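Local coordinates for Serine/threonine-protein acetyltransferase HopZ1a (PDB 5KLP), which transfers acetyl groups from acetyl-CoA to serine and threonine of host proteins and to a lysine of its own, using inositol hexakisphosphate as cofactor, impairing plant microtubules and immunity, at residues A[186-191]-A[327-332]; A[193-198]-A[261-266]. The protein carries 10 engineered substitutions. All coordinates share one frame; numbering follows the deposited sequence.

Contact 1 (A[186-191]-A[327-332]); sequences SDDCVM and GFRLQE. With IHP (inositol hexakisphosphate), chain D.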
# COMPACT_ATOMS: atom_id res chain seq x y z
N SER A 186 -5.62 8.87 -5.74
CA SER A 186 -5.06 7.64 -6.29
C SER A 186 -3.76 7.92 -7.04
O SER A 186 -3.17 7.02 -7.63
CB SER A 186 -6.09 6.93 -7.17
OG SER A 186 -7.08 6.32 -6.36
N ASP A 187 -3.29 9.16 -6.98
CA ASP A 187 -2.07 9.52 -7.73
C ASP A 187 -0.78 8.92 -7.16
O ASP A 187 0.21 8.77 -7.88
CB ASP A 187 -1.89 11.05 -7.76
CG ASP A 187 -3.12 11.78 -8.26
OD1 ASP A 187 -3.93 11.17 -8.99
OD2 ASP A 187 -3.27 12.98 -7.93
N ASP A 188 -0.80 8.58 -5.87
CA ASP A 188 0.39 8.05 -5.21
C ASP A 188 0.29 6.58 -4.84
O ASP A 188 1.09 6.07 -4.05
CB ASP A 188 0.71 8.87 -3.95
CG ASP A 188 0.99 10.34 -4.26
OD1 ASP A 188 1.91 10.65 -5.05
OD2 ASP A 188 0.26 11.20 -3.72
N CYS A 189 -0.67 5.87 -5.43
CA CYS A 189 -0.99 4.53 -4.97
C CYS A 189 0.16 3.55 -5.17
O CYS A 189 0.30 2.60 -4.40
CB CYS A 189 -2.25 4.03 -5.69
SG CYS A 189 -3.76 4.60 -4.86
N VAL A 190 1.01 3.79 -6.15
CA VAL A 190 2.17 2.94 -6.31
C VAL A 190 3.10 3.08 -5.11
O VAL A 190 3.63 2.09 -4.63
CB VAL A 190 2.95 3.26 -7.59
CG1 VAL A 190 4.18 2.38 -7.68
CG2 VAL A 190 2.07 3.05 -8.83
N MSE A 191 3.30 4.31 -4.63
CA MSE A 191 4.18 4.55 -3.50
C MSE A 191 3.58 3.97 -2.21
O MSE A 191 4.30 3.38 -1.41
CB MSE A 191 4.46 6.05 -3.33
CG MSE A 191 5.46 6.61 -4.35
SE MSE A 191 7.16 5.59 -4.33
CE MSE A 191 6.94 4.63 -6.03
N GLY A 327 7.83 12.21 0.40
CA GLY A 327 9.11 11.98 1.04
C GLY A 327 9.56 10.54 0.88
O GLY A 327 10.74 10.27 0.64
N PHE A 328 8.63 9.60 1.01
CA PHE A 328 8.94 8.20 0.81
C PHE A 328 9.45 7.96 -0.63
O PHE A 328 10.39 7.20 -0.84
CB PHE A 328 7.71 7.32 1.11
CG PHE A 328 7.93 5.86 0.80
CD1 PHE A 328 8.79 5.09 1.58
CD2 PHE A 328 7.33 5.27 -0.30
CE1 PHE A 328 9.02 3.75 1.29
CE2 PHE A 328 7.56 3.94 -0.61
CZ PHE A 328 8.41 3.17 0.19
N ARG A 329 8.85 8.63 -1.61
CA ARG A 329 9.29 8.47 -2.99
C ARG A 329 10.74 8.93 -3.16
O ARG A 329 11.51 8.26 -3.84
CB ARG A 329 8.38 9.23 -3.96
CG ARG A 329 8.77 9.07 -5.45
CD ARG A 329 7.62 9.54 -6.35
NE ARG A 329 6.91 10.61 -5.67
CZ ARG A 329 5.60 10.67 -5.47
NH1 ARG A 329 4.77 9.75 -5.94
NH2 ARG A 329 5.13 11.69 -4.80
N LEU A 330 11.10 10.06 -2.56
CA LEU A 330 12.46 10.57 -2.59
C LEU A 330 13.43 9.54 -1.97
O LEU A 330 14.53 9.32 -2.47
CB LEU A 330 12.55 11.90 -1.84
CG LEU A 330 11.63 13.01 -2.37
CD1 LEU A 330 11.82 14.30 -1.59
CD2 LEU A 330 11.88 13.27 -3.86
N GLN A 331 13.00 8.94 -0.87
CA GLN A 331 13.78 7.91 -0.20
C GLN A 331 14.04 6.71 -1.10
O GLN A 331 15.17 6.19 -1.15
CB GLN A 331 13.06 7.46 1.07
CG GLN A 331 13.59 6.17 1.65
CD GLN A 331 12.72 5.67 2.80
OE1 GLN A 331 12.77 6.21 3.91
NE2 GLN A 331 11.89 4.67 2.52
N GLU A 332 13.01 6.28 -1.83
CA GLU A 332 13.14 5.12 -2.70
C GLU A 332 14.06 5.38 -3.90
O GLU A 332 14.87 4.54 -4.26
CB GLU A 332 11.77 4.67 -3.18
CG GLU A 332 10.91 4.18 -2.03
CD GLU A 332 11.65 3.16 -1.19
OE1 GLU A 332 11.73 1.99 -1.64
OE2 GLU A 332 12.16 3.53 -0.10
C1 IHP D . 13.86 3.75 6.87
C2 IHP D . 12.35 3.99 6.41
C3 IHP D . 11.58 5.34 6.68
C4 IHP D . 12.41 6.40 7.54
C5 IHP D . 13.56 5.88 8.39
C6 IHP D . 14.45 5.10 7.43
O11 IHP D . 13.98 2.73 7.69
P1 IHP D . 14.90 1.31 7.56
O21 IHP D . 14.11 0.13 8.11
O31 IHP D . 16.19 1.45 8.37
O41 IHP D . 15.31 0.95 6.14
O12 IHP D . 11.53 2.91 6.67
P2 IHP D . 10.87 2.12 5.34
O22 IHP D . 12.00 1.57 4.45
O32 IHP D . 9.92 0.96 5.70
O42 IHP D . 10.12 3.15 4.47
O13 IHP D . 10.50 5.02 7.26
P3 IHP D . 8.85 5.15 6.93
O23 IHP D . 8.31 4.49 5.66
O33 IHP D . 8.44 4.33 8.14
O43 IHP D . 8.31 6.58 7.01
O14 IHP D . 11.61 7.17 8.29
P4 IHP D . 11.14 8.65 7.84
O24 IHP D . 10.01 8.60 6.82
O34 IHP D . 10.71 9.51 9.05
O44 IHP D . 12.31 9.41 7.18
O15 IHP D . 13.23 5.28 9.54
P5 IHP D . 13.57 5.93 11.08
O25 IHP D . 13.99 7.40 10.97
O35 IHP D . 12.32 5.87 11.99
O45 IHP D . 14.70 5.18 11.80
O16 IHP D . 15.65 4.91 7.96
P6 IHP D . 17.05 4.90 7.12
O26 IHP D . 17.01 5.93 6.00
O36 IHP D . 18.26 5.20 8.03
O46 IHP D . 17.30 3.52 6.50
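Asp188 and Met191, at the start of the helix that carries the catalytic Cys189, meet Arg329 and Phe328 of helix 324-340 in a buried helix-helix contact of the YopJ-family acetyltransferase fold, held by a salt bridge and a Met-aromatic contact. NH1 of Arg329 donates to OD1 of Asp188 over 3.1 Å, with an N-H...O angle of 159°. The oxygen lies in the guanidinium plane, at its edge, and is approached on the anti side of the carboxylate. Arg329 arrives nearly at right angles to the aspartate, its chain bending at chi3 (31°) after a run that leaves the helix with CG anti to the backbone N.

Beside this bridge, Met191 (a selenomethionine) crosses Arg329 at about a right angle, with SE of Met191 3.8 Å from CA of Arg329 and also against its CB. CG of Met191 lies 3.6 Å from NH1 of Arg329. The selenium also approaches the Phe328 ring obliquely, SE of Met191 being 4.0 Å from CD2 of Phe328, and the carbonyl O of Met191 sits 3.4 Å from CE2 of Phe328.

Arg329 is also bridged by Asp65 at NH1 and by Asp326 at NH2, the position of NH2 being less certain, and Arg51 bridges to OD2 of Asp188, so the buried charges are shared in a network reaching helices 40-53 and 61-79. On the side of Phe328 remote from Met191, the same helix reaches inositol hexakisphosphate. There NE2 of Gln331 donates to O42 of the ligand at 3.0 Å and, with its other N-H, to OE2 of Glu332 at 2.9 Å, nearly straight at 171°.

Contact 2 (A[193-198]-A[261-266]); sequences SLNYAI and YKHGAS. With IHP (inositol hexakisphosphate), chain D.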
# COMPACT_ATOMS: atom_id res chain seq x y z
N SER A 193 1.56 1.42 -2.09
CA SER A 193 1.63 -0.03 -2.25
C SER A 193 3.05 -0.54 -2.00
O SER A 193 3.23 -1.59 -1.38
CB SER A 193 1.15 -0.44 -3.65
OG SER A 193 -0.23 -0.12 -3.84
N LEU A 194 4.05 0.18 -2.51
CA LEU A 194 5.44 -0.20 -2.28
C LEU A 194 5.77 -0.09 -0.80
O LEU A 194 6.36 -1.00 -0.21
CB LEU A 194 6.40 0.68 -3.12
CG LEU A 194 7.89 0.48 -2.87
CD1 LEU A 194 8.28 -0.98 -3.12
CD2 LEU A 194 8.75 1.42 -3.74
N ASN A 195 5.39 1.02 -0.18
CA ASN A 195 5.62 1.18 1.25
C ASN A 195 4.94 0.08 2.04
O ASN A 195 5.50 -0.47 2.98
CB ASN A 195 5.14 2.55 1.75
CG ASN A 195 5.47 2.77 3.22
OD1 ASN A 195 4.66 2.48 4.09
ND2 ASN A 195 6.67 3.26 3.49
N TYR A 196 3.72 -0.25 1.62
CA TYR A 196 2.93 -1.26 2.31
C TYR A 196 3.57 -2.65 2.22
O TYR A 196 3.51 -3.43 3.18
CB TYR A 196 1.52 -1.29 1.73
CG TYR A 196 0.59 -0.26 2.34
CD1 TYR A 196 1.09 0.78 3.14
CD2 TYR A 196 -0.79 -0.34 2.17
CE1 TYR A 196 0.25 1.72 3.72
CE2 TYR A 196 -1.65 0.59 2.75
CZ TYR A 196 -1.13 1.61 3.53
OH TYR A 196 -2.00 2.51 4.10
N ALA A 197 4.18 -2.95 1.08
CA ALA A 197 4.89 -4.23 0.92
C ALA A 197 6.02 -4.33 1.93
O ALA A 197 6.18 -5.35 2.60
CB ALA A 197 5.43 -4.38 -0.51
N ILE A 198 6.81 -3.26 2.02
CA ILE A 198 7.91 -3.22 3.00
C ILE A 198 7.38 -3.36 4.43
O ILE A 198 7.96 -4.08 5.25
CB ILE A 198 8.72 -1.91 2.88
CG1 ILE A 198 9.31 -1.77 1.48
CG2 ILE A 198 9.83 -1.88 3.95
CD1 ILE A 198 9.97 -0.43 1.21
N TYR A 261 -0.16 3.81 8.57
CA TYR A 261 -0.77 5.13 8.55
C TYR A 261 0.24 6.26 8.60
O TYR A 261 -0.13 7.43 8.58
CB TYR A 261 -1.80 5.25 9.69
CG TYR A 261 -3.07 4.52 9.34
CD1 TYR A 261 -4.04 5.12 8.54
CD2 TYR A 261 -3.26 3.19 9.71
CE1 TYR A 261 -5.18 4.45 8.16
CE2 TYR A 261 -4.41 2.50 9.34
CZ TYR A 261 -5.37 3.14 8.58
OH TYR A 261 -6.50 2.47 8.18
N LYS A 262 1.52 5.92 8.62
CA LYS A 262 2.58 6.92 8.70
C LYS A 262 2.59 7.92 7.52
O LYS A 262 3.01 9.07 7.69
CB LYS A 262 3.95 6.22 8.77
CG LYS A 262 4.25 5.56 10.09
CD LYS A 262 5.67 5.02 10.14
CE LYS A 262 6.70 6.15 10.28
NZ LYS A 262 8.09 5.61 10.48
N HIS A 263 2.14 7.49 6.35
CA HIS A 263 2.13 8.37 5.17
C HIS A 263 0.74 8.88 4.82
O HIS A 263 0.52 9.38 3.72
CB HIS A 263 2.75 7.64 3.98
CG HIS A 263 4.16 7.23 4.23
ND1 HIS A 263 5.18 8.14 4.41
CD2 HIS A 263 4.72 6.01 4.41
CE1 HIS A 263 6.30 7.50 4.66
NE2 HIS A 263 6.05 6.20 4.66
N GLY A 264 -0.18 8.73 5.77
CA GLY A 264 -1.54 9.22 5.61
C GLY A 264 -1.52 10.70 5.32
O GLY A 264 -0.82 11.47 5.98
N ALA A 265 -2.30 11.11 4.32
CA ALA A 265 -2.33 12.52 3.93
C ALA A 265 -3.05 13.37 4.97
O ALA A 265 -2.64 14.50 5.24
CB ALA A 265 -2.99 12.68 2.57
N SER A 266 -4.09 12.82 5.58
CA SER A 266 -5.00 13.63 6.38
C SER A 266 -4.55 13.85 7.83
O SER A 266 -4.37 12.91 8.61
CB SER A 266 -6.40 13.00 6.37
OG SER A 266 -7.26 13.69 7.26
C1 IHP D . 13.86 3.75 6.87
C2 IHP D . 12.35 3.99 6.41
C3 IHP D . 11.58 5.34 6.68
C4 IHP D . 12.41 6.40 7.54
C5 IHP D . 13.56 5.88 8.39
C6 IHP D . 14.45 5.10 7.43
O11 IHP D . 13.98 2.73 7.69
P1 IHP D . 14.90 1.31 7.56
O21 IHP D . 14.11 0.13 8.11
O31 IHP D . 16.19 1.45 8.37
O41 IHP D . 15.31 0.95 6.14
O12 IHP D . 11.53 2.91 6.67
P2 IHP D . 10.87 2.12 5.34
O22 IHP D . 12.00 1.57 4.45
O32 IHP D . 9.92 0.96 5.70
O42 IHP D . 10.12 3.15 4.47
O13 IHP D . 10.50 5.02 7.26
P3 IHP D . 8.85 5.15 6.93
O23 IHP D . 8.31 4.49 5.66
O33 IHP D . 8.44 4.33 8.14
O43 IHP D . 8.31 6.58 7.01
O14 IHP D . 11.61 7.17 8.29
P4 IHP D . 11.14 8.65 7.84
O24 IHP D . 10.01 8.60 6.82
O34 IHP D . 10.71 9.51 9.05
O44 IHP D . 12.31 9.41 7.18
O15 IHP D . 13.23 5.28 9.54
P5 IHP D . 13.57 5.93 11.08
O25 IHP D . 13.99 7.40 10.97
O35 IHP D . 12.32 5.87 11.99
O45 IHP D . 14.70 5.18 11.80
O16 IHP D . 15.65 4.91 7.96
P6 IHP D . 17.05 4.90 7.12
O26 IHP D . 17.01 5.93 6.00
O36 IHP D . 18.26 5.20 8.03
O46 IHP D . 17.30 3.52 6.50
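The inositol hexakisphosphate pocket of this allosteric enzyme brings helix 189-202 together with the loop before helix 267-274, and Asn195 and His263 are where the two meet. Both grip one phosphate oxygen, O23 of the ligand. ND2 of Asn195 donates to O23 at 3.0 Å, somewhat bent at 143°. NE2 of His263 donates to O23, also at 3.0 Å but straighter, at 159°, and the oxygen lies at the edge of the imidazole, near its plane. Asn195 sends CG anti to the backbone N, which carries the amide across the gap to the histidine, where it stands almost perpendicular to the ring (86° between planes). ND2 of Asn195 comes within 3.2 Å of NE2 of His263, but the angle is too poor for a hydrogen bond.

A type I turn from Tyr261 to Gly264 presents Lys262 next to His263, and NZ of Lys262 reaches O33 of the same phosphate group at 2.7 Å. At the other ring nitrogen, OG of Ser324 hydrogen-bonds to ND1 of His263 and helps fix its rotation. On the helix, CG2 of Ile198 packs 3.3 Å from O32 of another phosphate.

The hydroxyls of Tyr192 and Tyr196 bond directly to the carbonyls of His263 and Phe260, but between Asn195 and His263 the ligand oxygen is the polar link. Its phosphate would probably favour a protonated ring, while the cations of Lys262 and Arg299 would work against it.

How the contacts relate
Contacts 1 and 2 lie about 8 Å apart, centre to centre, and share helix 189-202: contact 1 uses its start and the turn before it, contact 2 its middle. Along the chain the segments come in the order 186-191, 193-198, 261-266 and 327-332, so the pair closing contact 2 falls between those of contact 1. Phe328 joins them directly, its CE1 3.3 Å from ND2 of Asn195 and its CB 3.8 Å from CE1 of His263. Both contacts reach inositol hexakisphosphate, which thereby connects the helix beginning at catalytic Cys189 with helix 324-340 and the loop containing the CoA-binding Ala265 and Ser266, consistent with allosteric activation.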